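Local coordinates for protein ribosomal RNA small subunit methyltransferase E (Legionella pneumophila, PDB 5O95) that probably methylates the N3 position of a specific uridine in 16S rRNA of the small ribosomal subunit, using S-adenosyl-L-methionine as methyl donor, at residues M99-S102 against A103-G106; K130-Q133 against W134-I138; G201-D204 against E205-R208. All blocks are in the same frame, centred on the assembly; numbering follows the deposited sequence.

Contact 1: M99-S102 against A103-G106; sequences MQKS and AELG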
loop_
_atom_site.group_PDB
_atom_site.type_symbol
_atom_site.label_atom_id
_atom_site.label_comp_id
_atom_site.label_asym_id
_atom_site.label_seq_id
_atom_site.Cartn_x
_atom_site.Cartn_y
_atom_site.Cartn_z
ATOM N N MET B 99 -5.891 7.081 4.693
ATOM C CA MET B 99 -6.760 8.063 4.058
ATOM C C MET B 99 -6.371 8.272 2.603
ATOM O O MET B 99 -7.235 8.296 1.714
ATOM C CB MET B 99 -6.687 9.391 4.815
ATOM C CG MET B 99 -7.281 9.345 6.221
ATOM S SD MET B 99 -9.072 9.166 6.199
ATOM C CE MET B 99 -9.357 8.672 7.913
ATOM N N GLN B 100 -5.081 8.483 2.335
ATOM C CA GLN B 100 -4.659 8.768 0.960
ATOM C C GLN B 100 -4.875 7.563 0.050
ATOM O O GLN B 100 -5.476 7.675 -1.032
ATOM C CB GLN B 100 -3.194 9.204 0.949
ATOM C CG GLN B 100 -2.635 9.390 -0.448
ATOM C CD GLN B 100 -1.176 9.773 -0.448
ATOM O OE1 GLN B 100 -0.298 8.910 -0.491
ATOM N NE2 GLN B 100 -0.903 11.074 -0.406
ATOM N N LYS B 101 -4.398 6.399 0.467
ATOM C CA LYS B 101 -4.432 5.248 -0.415
ATOM C C LYS B 101 -5.828 4.650 -0.550
ATOM O O LYS B 101 -6.125 4.057 -1.598
ATOM C CB LYS B 101 -3.395 4.230 0.067
ATOM C CG LYS B 101 -1.961 4.827 -0.065
ATOM C CD LYS B 101 -0.848 3.831 -0.064
ATOM C CE LYS B 101 0.471 4.583 -0.247
ATOM N NZ LYS B 101 0.362 5.652 -1.292
ATOM N N SER B 102 -6.678 4.755 0.477
ATOM C CA SER B 102 -8.022 4.211 0.323
ATOM C C SER B 102 -8.812 5.039 -0.684
ATOM O O SER B 102 -9.590 4.493 -1.471
ATOM C CB SER B 102 -8.739 4.111 1.665
ATOM O OG SER B 102 -8.993 5.392 2.209
ATOM N N ALA B 103 -8.585 6.355 -0.691
ATOM C CA ALA B 103 -9.158 7.207 -1.727
ATOM C C ALA B 103 -8.706 6.783 -3.130
ATOM O O ALA B 103 -9.524 6.700 -4.060
ATOM C CB ALA B 103 -8.825 8.676 -1.428
ATOM N N GLU B 104 -7.408 6.528 -3.313
ATOM C CA GLU B 104 -6.912 6.045 -4.610
ATOM C C GLU B 104 -7.568 4.732 -5.002
ATOM O O GLU B 104 -7.807 4.481 -6.197
ATOM C CB GLU B 104 -5.392 5.831 -4.576
ATOM C CG GLU B 104 -4.579 7.080 -4.394
ATOM C CD GLU B 104 -3.084 6.789 -4.228
ATOM O OE1 GLU B 104 -2.521 6.010 -5.020
ATOM O OE2 GLU B 104 -2.474 7.352 -3.298
ATOM N N LEU B 105 -7.821 3.851 -4.011
ATOM C CA LEU B 105 -8.446 2.563 -4.274
ATOM C C LEU B 105 -9.955 2.655 -4.380
ATOM O O LEU B 105 -10.622 1.619 -4.403
ATOM C CB LEU B 105 -8.026 1.521 -3.212
ATOM C CG LEU B 105 -6.833 0.655 -3.583
ATOM C CD1 LEU B 105 -7.178 -0.187 -4.829
ATOM C CD2 LEU B 105 -5.627 1.499 -3.882
ATOM N N GLY B 106 -10.504 3.875 -4.470
ATOM C CA GLY B 106 -11.917 4.051 -4.736
ATOM C C GLY B 106 -12.853 3.845 -3.570
ATOM O O GLY B 106 -14.050 3.661 -3.785
#
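Gln100 and Glu104, one helical turn apart, run side by side and point the same way: Glu104 OE2 comes within 3.5 Å of Gln100 CG, and the amide and carboxylate planes are inclined at 51°. The backbone here is hydrogen-bonded as in an alpha helix, Glu104 N reaching Gln100 O at 3.2 Å and Leu105 N reaching Lys101 O at 3.0 Å. The bond one step earlier, from Ala103 N to Met99 O, is weak at 3.4 Å. Lys101 bends at its last torsion (chi4 -43°), which turns NZ toward these neighbours; it forms a long salt bridge to Glu104 OE2 at 3.9 Å and a weak hydrogen bond to Gln100 OE1. Its strongest polar partner is Thr229 OG1 of the second subunit, and Glu228 of that subunit adds a salt bridge. The other carboxylate oxygen, Glu104 OE1, is likewise satisfied from that subunit, by the Thr229 hydroxyl and Arg226 N. Ser102 OG, buried, hydrogen-bonds to Val98 O one turn back. The helix ends in a Schellman motif: Gly106, with positive phi (78°), is the C-prime residue, Gly106 N hydrogen-bonds to Ala103 O at 3.0 Å, and Val107 N turns back to Ser102 O. Ala103 O also accepts from Arg147 NH1, and Glu104 O from Arg223 NE of the second subunit, tying the helix end to an S-adenosyl-L-methionine-binding residue. Helix 94-104 connects strands 82-88 and 109-114 in a beta-alpha-beta unit, with Met99 and Gln100 against helix 124-145, Lys101, Ser102 and Leu105 against helix 227-242, and Ile110 of strand 109-114 touching Met99 and Ser102.

Contact 2: K130-Q133 against W134-I138; sequences KMHQ and WLNII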
loop_
_atom_site.group_PDB
_atom_site.type_symbol
_atom_site.label_atom_id
_atom_site.label_comp_id
_atom_site.label_asym_id
_atom_site.label_seq_id
_atom_site.Cartn_x
_atom_site.Cartn_y
_atom_site.Cartn_z
ATOM N N LYS B 130 -7.593 16.461 13.402
ATOM C CA LYS B 130 -7.294 15.299 12.563
ATOM C C LYS B 130 -8.329 15.125 11.462
ATOM O O LYS B 130 -7.978 14.826 10.317
ATOM C CB LYS B 130 -7.203 14.040 13.425
ATOM C CG LYS B 130 -5.909 13.919 14.191
ATOM C CD LYS B 130 -4.776 13.676 13.214
ATOM C CE LYS B 130 -3.541 13.180 13.938
ATOM N NZ LYS B 130 -2.361 13.304 13.038
ATOM N N MET B 131 -9.608 15.330 11.783
ATOM C CA MET B 131 -10.650 15.181 10.767
ATOM C C MET B 131 -10.494 16.212 9.649
ATOM O O MET B 131 -10.707 15.894 8.466
ATOM C CB MET B 131 -12.032 15.263 11.415
ATOM C CG MET B 131 -12.348 14.098 12.373
ATOM S SD MET B 131 -12.642 12.610 11.389
ATOM C CE MET B 131 -14.168 13.040 10.518
ATOM N N HIS B 132 -10.106 17.443 10.001
ATOM C CA HIS B 132 -9.839 18.462 8.980
ATOM C C HIS B 132 -8.671 18.044 8.098
ATOM O O HIS B 132 -8.754 18.085 6.860
ATOM C CB HIS B 132 -9.536 19.804 9.657
ATOM C CG HIS B 132 -9.314 20.926 8.690
ATOM N ND1 HIS B 132 -10.354 21.639 8.131
ATOM C CD2 HIS B 132 -8.176 21.461 8.182
ATOM C CE1 HIS B 132 -9.868 22.555 7.309
ATOM N NE2 HIS B 132 -8.549 22.470 7.324
ATOM N N GLN B 133 -7.586 17.571 8.731
ATOM C CA GLN B 133 -6.394 17.182 7.992
ATOM C C GLN B 133 -6.665 15.962 7.131
ATOM O O GLN B 133 -6.196 15.892 5.992
ATOM C CB GLN B 133 -5.257 16.884 8.968
ATOM C CG GLN B 133 -4.812 18.107 9.730
ATOM C CD GLN B 133 -3.950 17.761 10.927
ATOM O OE1 GLN B 133 -3.468 16.632 11.056
ATOM N NE2 GLN B 133 -3.758 18.729 11.817
ATOM N N TRP B 134 -7.424 14.998 7.662
ATOM C CA TRP B 134 -7.733 13.786 6.908
ATOM C C TRP B 134 -8.628 14.087 5.720
ATOM O O TRP B 134 -8.445 13.500 4.641
ATOM C CB TRP B 134 -8.408 12.752 7.801
ATOM C CG TRP B 134 -7.507 12.199 8.842
ATOM C CD1 TRP B 134 -6.136 12.204 8.834
ATOM C CD2 TRP B 134 -7.905 11.577 10.062
ATOM N NE1 TRP B 134 -5.658 11.604 9.979
ATOM C CE2 TRP B 134 -6.725 11.213 10.748
ATOM C CE3 TRP B 134 -9.144 11.280 10.638
ATOM C CZ2 TRP B 134 -6.747 10.577 11.995
ATOM C CZ3 TRP B 134 -9.165 10.647 11.890
ATOM C CH2 TRP B 134 -7.971 10.296 12.539
ATOM N N LEU B 135 -9.600 14.995 5.887
ATOM C CA LEU B 135 -10.406 15.400 4.727
ATOM C C LEU B 135 -9.523 16.009 3.658
ATOM O O LEU B 135 -9.693 15.711 2.465
ATOM C CB LEU B 135 -11.508 16.399 5.106
ATOM C CG LEU B 135 -12.325 16.892 3.894
ATOM C CD1 LEU B 135 -13.165 15.759 3.346
ATOM C CD2 LEU B 135 -13.195 18.076 4.299
ATOM N N ASN B 136 -8.580 16.862 4.056
ATOM C CA ASN B 136 -7.713 17.476 3.057
ATOM C C ASN B 136 -6.821 16.444 2.367
ATOM O O ASN B 136 -6.553 16.567 1.175
ATOM C CB ASN B 136 -6.962 18.687 3.625
ATOM C CG ASN B 136 -7.864 19.918 3.761
ATOM O OD1 ASN B 136 -8.901 19.999 3.100
ATOM N ND2 ASN B 136 -7.466 20.874 4.591
ATOM N N ILE B 137 -6.385 15.404 3.083
ATOM C CA ILE B 137 -5.610 14.340 2.441
ATOM C C ILE B 137 -6.451 13.588 1.422
ATOM O O ILE B 137 -5.971 13.237 0.333
ATOM C CB ILE B 137 -5.059 13.407 3.526
ATOM C CG1 ILE B 137 -3.972 14.139 4.274
ATOM C CG2 ILE B 137 -4.522 12.105 2.922
ATOM C CD1 ILE B 137 -3.579 13.451 5.591
ATOM N N ILE B 138 -7.713 13.310 1.761
ATOM C CA ILE B 138 -8.597 12.628 0.823
ATOM C C ILE B 138 -8.822 13.484 -0.413
ATOM O O ILE B 138 -8.760 12.996 -1.547
ATOM C CB ILE B 138 -9.915 12.271 1.518
ATOM C CG1 ILE B 138 -9.663 11.217 2.610
ATOM C CG2 ILE B 138 -10.959 11.860 0.517
ATOM C CD1 ILE B 138 -10.857 11.039 3.507
#
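Lys130 lays its aliphatic chain over the indole of Trp134, four residues on: CB stands 3.8 Å from the centroid of the six-membered ring and only 13° off its normal, a CH-pi contact over the face. CG sits beside the backbone N (chi1 -77°) and the chain bends at chi2, so that CD also lies 3.9 Å from Trp134 CZ2. The backbone joins the overlap, since Lys130 O is 3.0 Å above the ring plane toward its rim while accepting from Trp134 N at 2.7 Å. Met131 comes to the benzo side obliquely, with SD 3.8 Å from CE3 of Trp134, a Met-aromatic contact. The two polar ends converge on one acceptor: Lys130 NZ makes a salt bridge and Trp134 NE1 a hydrogen bond to Glu96 OE2, the NE1 bond helping to set the rotation of the indole. On another side of the helix, the ring of His132 and the amide of Asn136 meet with their planes 75° apart. Helix 124-145 links strands 109-114 and 152-158 in a beta-alpha-beta crossover; Trp134 packs on Met95 and Met99 of helix 94-104 and on Pro112 and Leu153 of those strands, and Met131 on strand 152-158.

Contact 3: G201-D204 against E205-R208; sequences GFSD and EEIR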
loop_
_atom_site.group_PDB
_atom_site.type_symbol
_atom_site.label_atom_id
_atom_site.label_comp_id
_atom_site.label_asym_id
_atom_site.label_seq_id
_atom_site.Cartn_x
_atom_site.Cartn_y
_atom_site.Cartn_z
ATOM N N GLY B 201 -5.575 -6.756 17.561
ATOM C CA GLY B 201 -6.746 -7.576 17.319
ATOM C C GLY B 201 -7.986 -7.102 18.053
ATOM O O GLY B 201 -8.139 -5.925 18.400
ATOM N N PHE B 202 -8.895 -8.054 18.286
ATOM C CA PHE B 202 -10.178 -7.795 18.927
ATOM C C PHE B 202 -10.360 -8.702 20.137
ATOM O O PHE B 202 -9.931 -9.860 20.133
ATOM C CB PHE B 202 -11.335 -8.082 17.965
ATOM C CG PHE B 202 -11.312 -7.247 16.707
ATOM C CD1 PHE B 202 -11.867 -5.979 16.693
ATOM C CD2 PHE B 202 -10.755 -7.738 15.544
ATOM C CE1 PHE B 202 -11.854 -5.219 15.534
ATOM C CE2 PHE B 202 -10.737 -6.988 14.395
ATOM C CZ PHE B 202 -11.292 -5.723 14.394
ATOM N N SER B 203 -11.033 -8.181 21.159
ATOM C CA SER B 203 -11.349 -8.993 22.327
ATOM C C SER B 203 -12.455 -9.990 21.989
ATOM O O SER B 203 -13.157 -9.861 20.983
ATOM C CB SER B 203 -11.795 -8.109 23.491
ATOM O OG SER B 203 -13.114 -7.638 23.290
ATOM N N ASP B 204 -12.603 -11.005 22.848
ATOM C CA ASP B 204 -13.654 -11.998 22.638
ATOM C C ASP B 204 -15.032 -11.352 22.620
ATOM O O ASP B 204 -15.908 -11.758 21.844
ATOM C CB ASP B 204 -13.597 -13.067 23.731
ATOM C CG ASP B 204 -12.437 -14.020 23.550
ATOM O OD1 ASP B 204 -11.963 -14.174 22.405
ATOM O OD2 ASP B 204 -12.004 -14.620 24.556
ATOM N N GLU B 205 -15.241 -10.343 23.469
ATOM C CA GLU B 205 -16.530 -9.665 23.516
ATOM C C GLU B 205 -16.773 -8.856 22.247
ATOM O O GLU B 205 -17.905 -8.788 21.756
ATOM C CB GLU B 205 -16.603 -8.783 24.766
ATOM C CG GLU B 205 -17.789 -7.838 24.823
ATOM C CD GLU B 205 -17.722 -6.897 26.011
ATOM O OE1 GLU B 205 -16.761 -7.004 26.803
ATOM O OE2 GLU B 205 -18.628 -6.050 26.152
ATOM N N GLU B 206 -15.723 -8.238 21.701
ATOM C CA GLU B 206 -15.883 -7.514 20.445
ATOM C C GLU B 206 -16.278 -8.459 19.321
ATOM O O GLU B 206 -17.142 -8.133 18.499
ATOM C CB GLU B 206 -14.598 -6.764 20.101
ATOM C CG GLU B 206 -14.334 -5.607 21.036
ATOM C CD GLU B 206 -13.086 -4.840 20.676
ATOM O OE1 GLU B 206 -12.025 -5.469 20.487
ATOM O OE2 GLU B 206 -13.172 -3.602 20.580
ATOM N N ILE B 207 -15.670 -9.648 19.279
ATOM C CA ILE B 207 -15.984 -10.592 18.211
ATOM C C ILE B 207 -17.405 -11.118 18.358
ATOM O O ILE B 207 -18.098 -11.364 17.359
ATOM C CB ILE B 207 -14.937 -11.720 18.153
ATOM C CG1 ILE B 207 -13.589 -11.147 17.728
ATOM C CG2 ILE B 207 -15.375 -12.816 17.197
ATOM C CD1 ILE B 207 -13.652 -10.412 16.401
ATOM N N ARG B 208 -17.861 -11.313 19.598
ATOM C CA ARG B 208 -19.257 -11.675 19.818
ATOM C C ARG B 208 -20.173 -10.581 19.283
ATOM O O ARG B 208 -21.211 -10.862 18.671
ATOM C CB ARG B 208 -19.482 -11.933 21.310
ATOM C CG ARG B 208 -20.901 -12.272 21.705
ATOM C CD ARG B 208 -20.952 -12.899 23.103
ATOM N NE ARG B 208 -20.149 -12.180 24.094
ATOM C CZ ARG B 208 -19.010 -12.636 24.616
ATOM N NH1 ARG B 208 -18.531 -13.816 24.245
ATOM N NH2 ARG B 208 -18.349 -11.912 25.512
HETATM O O HOH W 1 -9.849 -4.171 19.735
HETATM O O HOH W 2 -13.734 -9.776 25.827
#
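The backbone passes from the extended Phe202 (phi/psi -125°/146°) through Ser203 at the N-cap into helical angles at Asp204, the first residue of helix 204-212. Ser203 and Glu206 bond reciprocally. Glu206 N donates to Ser203 OG at 3.1 Å, and Ser203 N donates to Glu206 OE1 at 3.0 Å in a nearly straight bond (163°) that uses the anti lone pair of that oxygen. The serine hydroxyl sits between its own backbone N and carbonyl carbon, which places it in front of the amides of the first turn. This is a capping box, and it satisfies amide groups that the start of a helix would otherwise leave without acceptors. A water accepts from Glu205 N at 2.9 Å and makes a weak contact with Ser203 OG. Another water donates to Glu206 OE1 at 2.6 Å and to Gly201 O, tying the carboxylate to the approaching loop, while Glu206 OE2 accepts from Glu116 N. Each oxygen of this buried carboxylate therefore has at least one donor, which is consistent with an ionised group. Ordinary helical bonds follow, from Ile207 N to Ser203 O and from Arg208 N to Asp204 O. Ile207 crosses Phe202 at about a right angle, CD1 resting 3.6 Å from Phe202 CB. Glu206 OE1 lies at the edge of the same phenyl ring, near its plane and 3.8 Å from Phe202 CD1. The Phe202 side chain comes within about 3 Å of Gly197, an S-adenosyl-L-methionine-binding residue, and Ile207 touches His175.

In the fold
All three contacts lie in the SPOUT-type RNA methyltransferase domain and follow one another along the chain without overlap. Contacts 1 and 2 have centres 12 Å apart and touch directly: Met99 SD is 3.7 Å from Ile138 CD1, and Gln100 packs on Ile137. They sit on helices of successive beta-alpha-beta units that share strand 109-114 of the parallel sheet. Contact 3 starts helix 204-212, which follows strand 191-196 of the same sheet; its centre is 27 Å from contact 1 and 29 Å from contact 2. Contact 1 meets cofactor-binding residues of the second subunit (Arg223, Leu225), while contact 3 adjoins Gly197 of its own chain.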